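Local coordinates for extracellular solute-binding protein (Bordetella parapertussis, PDB 3PU5) that probably binds a small solute, perhaps a polyamine, outside the cytoplasmic membrane and hands it to a membrane transporter, at residues Thr11-Gly14 against Gly15-Glu19; Ala80-Glu84 against Lys85-Ser89; Asp222-Lys225 against Gly226-Trp230; Val231-Thr234 against Glu235-Ser239. All coordinates share one frame; numbering follows the deposited sequence.

Contact 1. Residues Thr11-Gly14 against Gly15-Glu19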
loop_
_atom_site.group_PDB
_atom_site.type_symbol
_atom_site.label_atom_id
_atom_site.label_comp_id
_atom_site.label_asym_id
_atom_site.label_seq_id
_atom_site.Cartn_x
_atom_site.Cartn_y
_atom_site.Cartn_z
ATOM N N THR A 11 -17.058 2.162 -4.215
ATOM C CA THR A 11 -16.287 3.374 -3.984
ATOM C C THR A 11 -14.939 3.274 -4.676
ATOM O O THR A 11 -14.419 2.178 -4.906
ATOM C CB THR A 11 -16.059 3.647 -2.490
ATOM O OG1 THR A 11 -15.166 2.665 -1.950
ATOM C CG2 THR A 11 -17.371 3.611 -1.732
ATOM N N SER A 12 -14.387 4.430 -5.006
ATOM C CA SER A 12 -13.035 4.514 -5.512
ATOM C C SER A 12 -12.493 5.913 -5.238
ATOM O O SER A 12 -13.185 6.755 -4.648
ATOM C CB SER A 12 -12.996 4.183 -7.005
ATOM O OG SER A 12 -11.685 3.836 -7.401
ATOM N N SER A 13 -11.259 6.166 -5.659
ATOM C CA SER A 13 -10.607 7.426 -5.335
ATOM C C SER A 13 -10.730 8.423 -6.480
ATOM O O SER A 13 -11.650 9.244 -6.511
ATOM C CB SER A 13 -9.132 7.190 -4.988
ATOM O OG SER A 13 -8.502 6.360 -5.954
ATOM N N GLY A 14 -9.798 8.350 -7.422
ATOM C CA GLY A 14 -9.839 9.208 -8.586
ATOM C C GLY A 14 -8.616 8.993 -9.446
ATOM O O GLY A 14 -7.801 8.105 -9.183
ATOM N N GLY A 15 -8.487 9.808 -10.485
ATOM C CA GLY A 15 -7.334 9.731 -11.356
ATOM C C GLY A 15 -7.077 8.356 -11.938
ATOM O O GLY A 15 -7.998 7.602 -12.235
ATOM N N SER A 16 -5.801 8.034 -12.084
ATOM C CA SER A 16 -5.365 6.844 -12.792
ATOM C C SER A 16 -5.804 5.557 -12.089
ATOM O O SER A 16 -6.106 4.554 -12.738
ATOM C CB SER A 16 -3.842 6.871 -12.929
ATOM O OG SER A 16 -3.401 5.885 -13.837
ATOM N N PHE A 17 -5.822 5.588 -10.759
ATOM C CA PHE A 17 -6.244 4.426 -9.983
ATOM C C PHE A 17 -7.670 4.072 -10.376
ATOM O O PHE A 17 -7.946 2.943 -10.772
ATOM C CB PHE A 17 -6.161 4.732 -8.486
ATOM C CG PHE A 17 -6.520 3.566 -7.594
ATOM C CD1 PHE A 17 -7.840 3.343 -7.221
ATOM C CD2 PHE A 17 -5.535 2.710 -7.105
ATOM C CE1 PHE A 17 -8.176 2.291 -6.394
ATOM C CE2 PHE A 17 -5.864 1.652 -6.262
ATOM C CZ PHE A 17 -7.190 1.438 -5.916
ATOM N N LEU A 18 -8.569 5.050 -10.272
ATOM C CA LEU A 18 -9.979 4.843 -10.593
ATOM C C LEU A 18 -10.198 4.408 -12.054
ATOM O O LEU A 18 -11.021 3.535 -12.337
ATOM C CB LEU A 18 -10.796 6.106 -10.271
ATOM C CG LEU A 18 -12.320 5.955 -10.325
ATOM C CD1 LEU A 18 -13.013 6.991 -9.435
ATOM C CD2 LEU A 18 -12.844 6.039 -11.748
ATOM N N GLU A 19 -9.467 5.032 -12.971
ATOM C CA GLU A 19 -9.578 4.698 -14.387
ATOM C C GLU A 19 -9.197 3.244 -14.598
ATOM O O GLU A 19 -9.790 2.538 -15.425
ATOM C CB GLU A 19 -8.650 5.587 -15.212
ATOM C CG GLU A 19 -8.977 7.067 -15.123
ATOM C CD GLU A 19 -7.927 7.935 -15.801
ATOM O OE1 GLU A 19 -6.889 7.388 -16.255
ATOM O OE2 GLU A 19 -8.146 9.168 -15.875
#
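Ser-12 and Ser-13 meet the side chains of Phe-17 and Leu-18 where the chain leaves a strand for a helix. The polar-to-aromatic touches come first. Ser-12 OG lies at the edge of the Phe-17 ring, near its plane, 3.9 Å from Phe-17 CD1. Ser-13 OG is closer, 3.3 Å from the same Phe-17 CD1, and approaches the ring obliquely. Phe-17 has CG anti to the backbone N (chi1 -177°), which turns the ring back toward the two serine hydroxyls. Its ring also packs edge-to-face on Phe-271. The setting is a beta-alpha-beta unit: strand 7-12 runs through this turn into helix 15-33 and on to strand 36-41, which pairs parallel with the first strand. The apolar touches lie with Leu-18, which is buried and also reaches Leu-39 and Pro-41 of that second strand. Its CD1 sits 3.7 Å from Ser-12 CB, and its CB rests on the Gly-14 backbone. The backbone adds one weak but straight hydrogen bond, from Leu-18 N to Gly-14 O at 3.3 Å and 174°. Gly-14 is almost fully extended, and Gly-15 has a positive phi (54°).

Contact 2. Residues Ala80-Glu84 against Lys85-Ser89; sequences AQVDE and KSVPS
Asp-83 and the backbone of Lys-85 and Ser-86 form the centre of this turn, in the loop between helix 67-75 and strand 106-107. One carboxylate oxygen does most of the work. Asp-83 OD1 accepts from Lys-85 N at 2.8 Å, an Asx turn, with the donor above the carboxylate plane. The same Asp-83 OD1 accepts from Ser-86 N at 3.2 Å, here met nearly head-on. In return Asp-83 N donates to Ser-86 OG at 3.2 Å and 169°. The reciprocal pair has the pattern of a capping box, though no regular helix is assigned at this turn. Asp-83 O takes Val-87 N at 2.7 Å, which closes an alpha turn.

Further contacts surround these groups. Asp-83 CG stands between the backbone N and the carbonyl carbon (chi1 60°), which turns OD1 onto the amides that follow it. The Lys-85 chain bends at chi2 and chi3 and folds over the carboxylate. The salt bridge from Lys-85 NZ to Asp-83 OD2 is long at 3.9 Å. A water joins Ser-86 OG to Gln-81 O. On the buried side Val-87 CG2 packs on Val-82 CB and CG1. Beyond that, Val-82 lies on Val-246 of strand 238-246, and Val-87 on Asn-260 of helix 252-262.

Two backbone amides and a nearby lysine would be expected to stabilise the charged form of Asp-83, with the amides giving the closer support.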
loop_
_atom_site.group_PDB
_atom_site.type_symbol
_atom_site.label_atom_id
_atom_site.label_comp_id
_atom_site.label_asym_id
_atom_site.label_seq_id
_atom_site.Cartn_x
_atom_site.Cartn_y
_atom_site.Cartn_z
ATOM N N ALA A 80 -19.927 -6.775 5.770
ATOM C CA ALA A 80 -20.440 -8.136 5.878
ATOM C C ALA A 80 -19.307 -9.152 5.948
ATOM O O ALA A 80 -18.233 -8.942 5.385
ATOM C CB ALA A 80 -21.378 -8.454 4.713
ATOM N N GLN A 81 -19.553 -10.257 6.639
ATOM C CA GLN A 81 -18.587 -11.349 6.687
ATOM C C GLN A 81 -18.396 -11.969 5.302
ATOM O O GLN A 81 -19.353 -12.131 4.544
ATOM C CB GLN A 81 -19.028 -12.418 7.698
ATOM C CG GLN A 81 -20.371 -13.080 7.354
ATOM C CD GLN A 81 -20.884 -14.015 8.450
ATOM O OE1 GLN A 81 -20.362 -15.123 8.643
ATOM N NE2 GLN A 81 -21.921 -13.575 9.163
ATOM N N VAL A 82 -17.155 -12.294 4.967
ATOM C CA VAL A 82 -16.858 -12.971 3.718
ATOM C C VAL A 82 -15.820 -14.056 3.964
ATOM O O VAL A 82 -14.965 -13.923 4.840
ATOM C CB VAL A 82 -16.331 -12.000 2.626
ATOM C CG1 VAL A 82 -17.437 -11.063 2.141
ATOM C CG2 VAL A 82 -15.126 -11.206 3.131
ATOM N N ASP A 83 -15.899 -15.130 3.187
ATOM C CA ASP A 83 -14.911 -16.196 3.263
ATOM C C ASP A 83 -14.837 -16.964 1.951
ATOM O O ASP A 83 -15.467 -16.594 0.958
ATOM C CB ASP A 83 -15.216 -17.149 4.431
ATOM C CG ASP A 83 -16.578 -17.812 4.317
ATOM O OD1 ASP A 83 -17.034 -18.081 3.186
ATOM O OD2 ASP A 83 -17.194 -18.076 5.369
ATOM N N GLU A 84 -14.065 -18.043 1.959
ATOM C CA GLU A 84 -13.832 -18.839 0.760
ATOM C C GLU A 84 -15.094 -19.481 0.181
ATOM O O GLU A 84 -15.133 -19.810 -1.003
ATOM C CB GLU A 84 -12.754 -19.886 1.049
ATOM C CG GLU A 84 -11.471 -19.224 1.540
ATOM C CD GLU A 84 -10.519 -20.172 2.233
ATOM O OE1 GLU A 84 -10.740 -21.406 2.176
ATOM O OE2 GLU A 84 -9.541 -19.668 2.834
ATOM N N LYS A 85 -16.121 -19.658 1.008
ATOM C CA LYS A 85 -17.398 -20.174 0.522
ATOM C C LYS A 85 -18.090 -19.129 -0.340
ATOM O O LYS A 85 -18.500 -19.414 -1.467
ATOM C CB LYS A 85 -18.321 -20.551 1.685
ATOM C CG LYS A 85 -17.961 -21.845 2.393
ATOM C CD LYS A 85 -17.274 -21.602 3.731
ATOM C CE LYS A 85 -15.801 -21.248 3.571
ATOM N NZ LYS A 85 -15.055 -21.301 4.872
ATOM N N SER A 86 -18.213 -17.915 0.193
ATOM C CA SER A 86 -18.949 -16.854 -0.485
ATOM C C SER A 86 -18.104 -16.088 -1.510
ATOM O O SER A 86 -18.633 -15.522 -2.461
ATOM C CB SER A 86 -19.541 -15.888 0.540
ATOM O OG SER A 86 -18.549 -15.436 1.444
ATOM N N VAL A 87 -16.795 -16.059 -1.297
ATOM C CA VAL A 87 -15.880 -15.358 -2.191
ATOM C C VAL A 87 -14.682 -16.278 -2.428
ATOM O O VAL A 87 -13.656 -16.151 -1.770
ATOM C CB VAL A 87 -15.415 -13.990 -1.589
ATOM C CG1 VAL A 87 -14.540 -13.216 -2.580
ATOM C CG2 VAL A 87 -16.618 -13.140 -1.162
ATOM N N PRO A 88 -14.826 -17.227 -3.365
ATOM C CA PRO A 88 -13.832 -18.281 -3.603
ATOM C C PRO A 88 -12.409 -17.758 -3.790
ATOM O O PRO A 88 -11.470 -18.412 -3.362
ATOM C CB PRO A 88 -14.343 -18.950 -4.886
ATOM C CG PRO A 88 -15.819 -18.722 -4.852
ATOM C CD PRO A 88 -15.998 -17.360 -4.252
ATOM N N SER A 89 -12.252 -16.592 -4.409
ATOM C CA SER A 89 -10.919 -16.011 -4.607
ATOM C C SER A 89 -10.130 -15.844 -3.305
ATOM O O SER A 89 -8.893 -15.864 -3.317
ATOM C CB SER A 89 -11.006 -14.670 -5.340
ATOM O OG SER A 89 -11.362 -14.854 -6.699
HETATM O O HOH W 1 -20.151 -14.997 3.588
#

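Contact 3. Residues Asp222-Lys225 against Gly226-Trp230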
loop_
_atom_site.group_PDB
_atom_site.type_symbol
_atom_site.label_atom_id
_atom_site.label_comp_id
_atom_site.label_asym_id
_atom_site.label_seq_id
_atom_site.Cartn_x
_atom_site.Cartn_y
_atom_site.Cartn_z
ATOM N N ASP A 222 12.499 2.729 -16.025
ATOM C CA ASP A 222 12.237 2.388 -17.422
ATOM C C ASP A 222 12.379 3.606 -18.340
ATOM O O ASP A 222 12.952 3.514 -19.422
ATOM C CB ASP A 222 10.836 1.791 -17.590
ATOM C CG ASP A 222 10.707 0.390 -16.985
ATOM O OD1 ASP A 222 11.730 -0.196 -16.567
ATOM O OD2 ASP A 222 9.574 -0.127 -16.935
ATOM N N SER A 223 11.848 4.740 -17.902
ATOM C CA SER A 223 11.803 5.924 -18.746
ATOM C C SER A 223 13.172 6.573 -18.814
ATOM O O SER A 223 13.434 7.437 -19.643
ATOM C CB SER A 223 10.811 6.925 -18.174
ATOM O OG SER A 223 11.343 7.504 -17.002
ATOM N N THR A 224 14.051 6.124 -17.932
ATOM C CA THR A 224 15.302 6.796 -17.683
ATOM C C THR A 224 16.451 5.850 -18.031
ATOM O O THR A 224 17.615 6.151 -17.827
ATOM C CB THR A 224 15.333 7.231 -16.210
ATOM O OG1 THR A 224 15.817 8.572 -16.097
ATOM C CG2 THR A 224 16.137 6.278 -15.362
ATOM N N LYS A 225 16.095 4.696 -18.577
ATOM C CA LYS A 225 17.078 3.695 -18.971
ATOM C C LYS A 225 18.075 3.355 -17.856
ATOM O O LYS A 225 19.281 3.250 -18.089
ATOM C CB LYS A 225 17.775 4.105 -20.278
ATOM C CG LYS A 225 16.849 3.980 -21.505
ATOM C CD LYS A 225 17.518 4.398 -22.818
ATOM C CE LYS A 225 18.691 3.484 -23.189
ATOM N NZ LYS A 225 18.282 2.084 -23.519
ATOM N N GLY A 226 17.546 3.186 -16.642
ATOM C CA GLY A 226 18.309 2.650 -15.525
ATOM C C GLY A 226 18.969 3.644 -14.586
ATOM O O GLY A 226 19.776 3.252 -13.744
HETATM N N MSE A 227 18.632 4.927 -14.697
HETATM C CA MSE A 227 19.305 5.944 -13.885
HETATM C C MSE A 227 18.956 5.806 -12.394
HETATM O O MSE A 227 19.732 6.205 -11.511
HETATM C CB MSE A 227 18.939 7.336 -14.391
HETATM C CG MSE A 227 19.940 8.425 -14.077
HETATM SE SE MSE A 227 19.150 10.192 -14.443
HETATM C CE MSE A 227 18.435 9.885 -16.201
ATOM N N VAL A 228 17.778 5.252 -12.120
ATOM C CA VAL A 228 17.392 4.947 -10.746
ATOM C C VAL A 228 17.015 3.478 -10.650
ATOM O O VAL A 228 16.586 2.878 -11.639
ATOM C CB VAL A 228 16.209 5.809 -10.267
ATOM C CG1 VAL A 228 16.588 7.273 -10.277
ATOM C CG2 VAL A 228 14.984 5.556 -11.133
ATOM N N LYS A 229 17.201 2.895 -9.469
ATOM C CA LYS A 229 16.852 1.503 -9.257
ATOM C C LYS A 229 16.224 1.341 -7.882
ATOM O O LYS A 229 16.353 2.223 -7.019
ATOM C CB LYS A 229 18.078 0.598 -9.403
ATOM C CG LYS A 229 18.477 0.338 -10.848
ATOM C CD LYS A 229 19.327 -0.915 -10.962
ATOM C CE LYS A 229 19.589 -1.285 -12.415
ATOM N NZ LYS A 229 20.277 -0.197 -13.164
ATOM N N TRP A 230 15.543 0.215 -7.693
ATOM C CA TRP A 230 14.814 -0.069 -6.461
ATOM C C TRP A 230 15.364 -1.337 -5.839
ATOM O O TRP A 230 15.642 -2.310 -6.545
ATOM C CB TRP A 230 13.329 -0.261 -6.765
ATOM C CG TRP A 230 12.445 -0.387 -5.552
ATOM C CD1 TRP A 230 11.987 0.622 -4.763
ATOM C CD2 TRP A 230 11.896 -1.600 -5.010
ATOM N NE1 TRP A 230 11.186 0.122 -3.762
ATOM C CE2 TRP A 230 11.117 -1.242 -3.891
ATOM C CE3 TRP A 230 11.993 -2.954 -5.363
ATOM C CZ2 TRP A 230 10.434 -2.191 -3.117
ATOM C CZ3 TRP A 230 11.313 -3.896 -4.592
ATOM C CH2 TRP A 230 10.544 -3.504 -3.480
#
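Thr-224 and Met-227, modelled as selenomethionine, face each other across the turn, with their side chains at about a right angle. This is the tight part. Thr-224 CG2 is placed 2.9 Å from Met-227 N and 3.1 Å from Met-227 CB. The other branch is equally close, with Thr-224 OG1 2.9 Å from Met-227 CE. These distances are too short for ordinary packing. The Thr-224 side chain also stands at a strained chi1 of -135°. The exact placing of both its branches, and of the Met-227 methyl group, is therefore doubtful. A more ordinary contact follows, from Thr-224 CG2 to Val-228 CG2 at 4.4 Å. Val-228 is buried and also touches Ala-220 of helix 214-223, and Leu-202 and Thr-203 of helix 197-204.

The turn is a Schellman motif at the end of helix 214-223. Lys-225 is the first residue to leave helical angles and has a positive phi (51°). Its N makes a weak bond back to Asp-222 O, 3.5 Å long. Gly-226 also has a positive phi (95°), and the chain then runs into strand 229-231.

The solvent side is looser. The CB of Lys-225 points away from the second segment, and the residue is exposed. Met-227 is exposed as well, although its side chain lies against Arg-118.

Contact 4. Residues Val231-Thr234 against Glu235-Ser239; sequences VDPT and EGAVS
Glu-235 meets Pro-233 and Thr-234 at the start of the second segment. Its chain bends at chi2 (97°) and brings OE1 back to 3.7 Å from Pro-233 CB. Thr-234 OG1 lies a little farther off, 3.9 Å from Glu-235 OE1. Gly-236 comes next and closes a type I beta turn that begins at Pro-233. Gly-236 N donates to Pro-233 O at 2.8 Å, the bond that closes the turn. Gly-236 has a positive phi (109°), which sends the chain on toward strand 238-246. Ala-237 then returns to the first segment. Its CB packs on Pro-233 CD at 4.0 Å. A water bridges Asp-232 and Ala-237: it donates to Asp-232 OD1 at 2.6 Å and accepts from Ala-237 N at 2.8 Å. The turn thus joins strands 229-231 and 238-246, both paired with strand 111-117, and Pro-233 rests on Ile-115 of that strand.

The acid of the turn has its main polar partners elsewhere. Glu-235 OE1 and OE2 accept from Trp-129 N and Lys-130 N, where helix 129-138 starts, and the helix end would probably steady the negative charge.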
loop_
_atom_site.group_PDB
_atom_site.type_symbol
_atom_site.label_atom_id
_atom_site.label_comp_id
_atom_site.label_asym_id
_atom_site.label_seq_id
_atom_site.Cartn_x
_atom_site.Cartn_y
_atom_site.Cartn_z
ATOM N N VAL A 231 15.515 -1.318 -4.521
ATOM C CA VAL A 231 15.990 -2.476 -3.779
ATOM C C VAL A 231 14.848 -3.150 -3.041
ATOM O O VAL A 231 14.100 -2.511 -2.310
ATOM C CB VAL A 231 17.078 -2.106 -2.748
ATOM C CG1 VAL A 231 17.529 -3.346 -1.996
ATOM C CG2 VAL A 231 18.273 -1.447 -3.442
ATOM N N ASP A 232 14.727 -4.452 -3.254
ATOM C CA ASP A 232 13.865 -5.311 -2.463
ATOM C C ASP A 232 14.695 -5.722 -1.244
ATOM O O ASP A 232 15.553 -6.595 -1.344
ATOM C CB ASP A 232 13.486 -6.532 -3.308
ATOM C CG ASP A 232 12.420 -7.387 -2.669
ATOM O OD1 ASP A 232 11.963 -7.051 -1.555
ATOM O OD2 ASP A 232 12.028 -8.399 -3.293
ATOM N N PRO A 233 14.474 -5.063 -0.091
ATOM C CA PRO A 233 15.372 -5.277 1.055
ATOM C C PRO A 233 15.294 -6.705 1.587
ATOM O O PRO A 233 14.214 -7.290 1.589
ATOM C CB PRO A 233 14.842 -4.291 2.109
ATOM C CG PRO A 233 13.969 -3.312 1.339
ATOM C CD PRO A 233 13.382 -4.132 0.233
ATOM N N THR A 234 16.411 -7.258 2.042
ATOM C CA THR A 234 16.407 -8.656 2.494
ATOM C C THR A 234 15.452 -8.928 3.665
ATOM O O THR A 234 14.931 -10.044 3.791
ATOM C CB THR A 234 17.835 -9.192 2.808
ATOM O OG1 THR A 234 18.464 -8.370 3.797
ATOM C CG2 THR A 234 18.704 -9.189 1.544
ATOM N N GLU A 235 15.210 -7.928 4.510
ATOM C CA GLU A 235 14.267 -8.094 5.624
ATOM C C GLU A 235 12.823 -8.034 5.138
ATOM O O GLU A 235 11.892 -8.304 5.892
ATOM C CB GLU A 235 14.467 -7.015 6.684
ATOM C CG GLU A 235 15.893 -6.887 7.181
ATOM C CD GLU A 235 16.676 -5.790 6.479
ATOM O OE1 GLU A 235 16.329 -5.441 5.332
ATOM O OE2 GLU A 235 17.646 -5.278 7.088
ATOM N N GLY A 236 12.650 -7.669 3.871
ATOM C CA GLY A 236 11.332 -7.504 3.284
ATOM C C GLY A 236 10.990 -6.048 3.020
ATOM O O GLY A 236 11.342 -5.163 3.800
ATOM N N ALA A 237 10.304 -5.792 1.913
ATOM C CA ALA A 237 9.722 -4.475 1.680
ATOM C C ALA A 237 8.473 -4.297 2.564
ATOM O O ALA A 237 7.843 -5.273 2.980
ATOM C CB ALA A 237 9.392 -4.284 0.209
ATOM N N VAL A 238 8.139 -3.049 2.868
ATOM C CA VAL A 238 7.002 -2.745 3.725
ATOM C C VAL A 238 5.873 -2.270 2.845
ATOM O O VAL A 238 5.985 -1.231 2.195
ATOM C CB VAL A 238 7.329 -1.629 4.697
ATOM C CG1 VAL A 238 6.274 -1.570 5.795
ATOM C CG2 VAL A 238 8.708 -1.842 5.258
ATOM N N SER A 239 4.783 -3.028 2.842
ATOM C CA SER A 239 3.763 -2.870 1.830
ATOM C C SER A 239 2.432 -2.495 2.424
ATOM O O SER A 239 2.106 -2.870 3.548
ATOM C CB SER A 239 3.631 -4.156 1.031
ATOM O OG SER A 239 4.884 -4.512 0.476
HETATM O O HOH W 2 10.052 -7.840 0.021
#

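In the fold
From the N terminus, contact 1 closes the turn between strand 7-12 and helix 15-33. Contact 2 closes a turn in the long loop between helix 67-75 and strand 106-107. Contact 3 links helix 214-223 to strand 229-231, and contact 4 links that strand to strand 238-246. All four are local and follow in series, so none nests in or crosses another. Contacts 2 and 3 lie on opposite sides of the chain's centre, with their centres about 40 Å apart. Contacts 3 and 4 alone touch: Trp-230 CH2 packs 3.9 Å from Ala-237 CB. Strand 238-246 also carries Val-246, which lies against contact 2.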